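Side-chain contact in DnaJ homolog dnj-2 (Caenorhabditis elegans, PDB 2QSA), which probably acts as a membrane-bound Hsp40 co-chaperone, its N-terminal J-domain being the part expected to stimulate the ATPase of an Hsp70 partner: residues A[39-44]-A[63-68]. Numbering follows the deposited sequence. Where two conformers were deposited one is given.
Sequences ALARKH and RVIATA
Ile65 reaches across to Leu40, Ala41 and His44 with its two branches, and it accounts for every contact that 63-68 makes with 39-44. The CG2 methyl lies 4.1 Å from Leu40 CB and 4.4 Å from Ala41 CB, while the backbone Ala41 N is 3.9 Å from the same methyl. This part of the contact is thus made close to the backbone of 39-44, at beta carbons and main chain. The longer branch ends in CD1, whose exact placement is uncertain: its modelled spacing from His44 CD2 is too short for two carbons, and Ile65 has a second deposited conformer. What can be said is that this end of Ile65 lies near the His44 side chain and Leu40 O. No hydrogen bond links the two segments, and the nearest alpha carbons, those of Ala41 and Ile65, are 6.5 Å apart, at the point where the small Ala41 faces Ile65. The helices involved, 30-43 and 52-73, are the long pair that forms the antiparallel hairpin of the J-domain, and His44 opens the connection that in this family carries the His-Pro-Asp motif. A chi1 of -68° sets CG2 of Ile65 anti to the backbone N, and from there this methyl faces Leu40 CB and Ala41 N. In 39-44, His44 N is bonded to Leu40 O at 2.9 Å, which holds the main chain of the histidine to the turn before it. One face of its ring is covered by Lys43 CG, 4.0 Å above the plane. Farther out, Ile65 also touches Leu21, and Ala41 packs on Phe62.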
loop_
_atom_site.group_PDB
_atom_site.type_symbol
_atom_site.label_atom_id
_atom_site.label_comp_id
_atom_site.label_asym_id
_atom_site.label_seq_id
_atom_site.Cartn_x
_atom_site.Cartn_y
_atom_site.Cartn_z
ATOM N N ALA A 39 -12.291 -6.493 1.039
ATOM C CA ALA A 39 -12.421 -7.290 2.266
ATOM C C ALA A 39 -11.678 -6.642 3.416
ATOM O O ALA A 39 -12.213 -6.567 4.528
ATOM C CB ALA A 39 -11.922 -8.717 2.041
ATOM N N LEU A 40 -10.439 -6.200 3.161
ATOM C CA LEU A 40 -9.606 -5.628 4.272
ATOM C C LEU A 40 -10.113 -4.241 4.661
ATOM O O LEU A 40 -10.101 -3.898 5.850
ATOM C CB LEU A 40 -8.151 -5.555 3.862
ATOM C CG LEU A 40 -7.514 -6.946 3.894
ATOM C CD1 LEU A 40 -6.126 -6.971 3.155
ATOM C CD2 LEU A 40 -7.425 -7.459 5.362
ATOM N N ALA A 41 -10.542 -3.458 3.668
ATOM C CA ALA A 41 -11.185 -2.137 3.936
ATOM C C ALA A 41 -12.425 -2.302 4.810
ATOM O O ALA A 41 -12.597 -1.556 5.783
ATOM C CB ALA A 41 -11.542 -1.414 2.630
ATOM N N ARG A 42 -13.251 -3.309 4.508
ATOM C CA ARG A 42 -14.414 -3.600 5.348
ATOM C C ARG A 42 -13.988 -3.957 6.754
ATOM O O ARG A 42 -14.551 -3.459 7.721
ATOM C CB ARG A 42 -15.246 -4.744 4.780
ATOM C CG ARG A 42 -16.148 -4.325 3.650
ATOM C CD ARG A 42 -17.200 -5.409 3.375
ATOM N NE ARG A 42 -16.617 -6.630 2.799
ATOM C CZ ARG A 42 -16.232 -6.759 1.526
ATOM N NH1 ARG A 42 -16.336 -5.733 0.683
ATOM N NH2 ARG A 42 -15.722 -7.904 1.091
ATOM N N LYS A 43 -12.980 -4.818 6.864
ATOM C CA LYS A 43 -12.493 -5.264 8.180
ATOM C C LYS A 43 -11.988 -4.110 9.055
ATOM O O LYS A 43 -12.184 -4.115 10.271
ATOM C CB LYS A 43 -11.391 -6.321 7.989
ATOM C CG LYS A 43 -10.753 -6.802 9.303
ATOM C CD LYS A 43 -9.590 -7.772 9.038
ATOM C CE LYS A 43 -9.031 -8.350 10.382
ATOM N NZ LYS A 43 -7.654 -8.833 10.147
ATOM N N HIS A 44 -11.299 -3.150 8.437
ATOM C CA HIS A 44 -10.646 -2.082 9.204
ATOM C C HIS A 44 -11.431 -0.784 9.187
ATOM O O HIS A 44 -10.923 0.252 9.630
ATOM C CB HIS A 44 -9.215 -1.899 8.718
ATOM C CG HIS A 44 -8.359 -3.088 9.014
ATOM N ND1 HIS A 44 -7.983 -3.428 10.296
ATOM C CD2 HIS A 44 -7.850 -4.048 8.203
ATOM C CE1 HIS A 44 -7.278 -4.548 10.263
ATOM N NE2 HIS A 44 -7.146 -4.923 9.008
ATOM N N ARG A 63 -6.058 3.651 6.473
ATOM C CA ARG A 63 -5.198 4.473 5.617
ATOM C C ARG A 63 -4.123 3.662 4.903
ATOM O O ARG A 63 -3.844 3.893 3.733
ATOM C CB ARG A 63 -4.561 5.625 6.420
ATOM C CG ARG A 63 -5.554 6.770 6.682
ATOM C CD ARG A 63 -4.824 8.026 7.187
ATOM N NE ARG A 63 -4.362 7.911 8.581
ATOM C CZ ARG A 63 -5.113 8.197 9.653
ATOM N NH1 ARG A 63 -6.372 8.581 9.504
ATOM N NH2 ARG A 63 -4.616 8.061 10.880
ATOM N N VAL A 64 -3.511 2.723 5.616
ATOM C CA VAL A 64 -2.491 1.884 4.953
ATOM C C VAL A 64 -3.110 0.981 3.873
ATOM O O VAL A 64 -2.520 0.799 2.783
ATOM C CB VAL A 64 -1.694 1.069 5.993
ATOM C CG1 VAL A 64 -0.516 0.372 5.289
ATOM C CG2 VAL A 64 -1.198 2.043 7.123
ATOM N N ILE A 65 -4.240 0.339 4.211
ATOM C CA ILE A 65 -4.966 -0.508 3.272
ATOM C C ILE A 65 -5.257 0.288 1.985
ATOM O O ILE A 65 -4.994 -0.192 0.880
ATOM C CB ILE A 65 -6.254 -1.062 3.914
ATOM C CG1 ILE A 65 -5.850 -2.057 5.024
ATOM C CG2 ILE A 65 -7.138 -1.699 2.862
ATOM C CD1 ILE A 65 -6.820 -2.082 6.204
ATOM N N ALA A 66 -5.763 1.509 2.142
ATOM C CA ALA A 66 -6.140 2.344 0.985
ATOM C C ALA A 66 -4.876 2.727 0.198
ATOM O O ALA A 66 -4.913 2.717 -1.047
ATOM C CB ALA A 66 -6.871 3.556 1.461
ATOM N N THR A 67 -3.783 3.092 0.881
ATOM C CA THR A 67 -2.520 3.404 0.189
ATOM C C THR A 67 -2.033 2.197 -0.637
ATOM O O THR A 67 -1.612 2.371 -1.789
ATOM C CB THR A 67 -1.459 3.805 1.184
ATOM O OG1 THR A 67 -1.846 5.067 1.736
ATOM C CG2 THR A 67 -0.127 3.991 0.513
ATOM N N ALA A 68 -2.125 0.985 -0.053
ATOM C CA ALA A 68 -1.662 -0.213 -0.785
ATOM C C ALA A 68 -2.501 -0.379 -2.041
ATOM O O ALA A 68 -1.977 -0.704 -3.096
ATOM C CB ALA A 68 -1.770 -1.465 0.096
#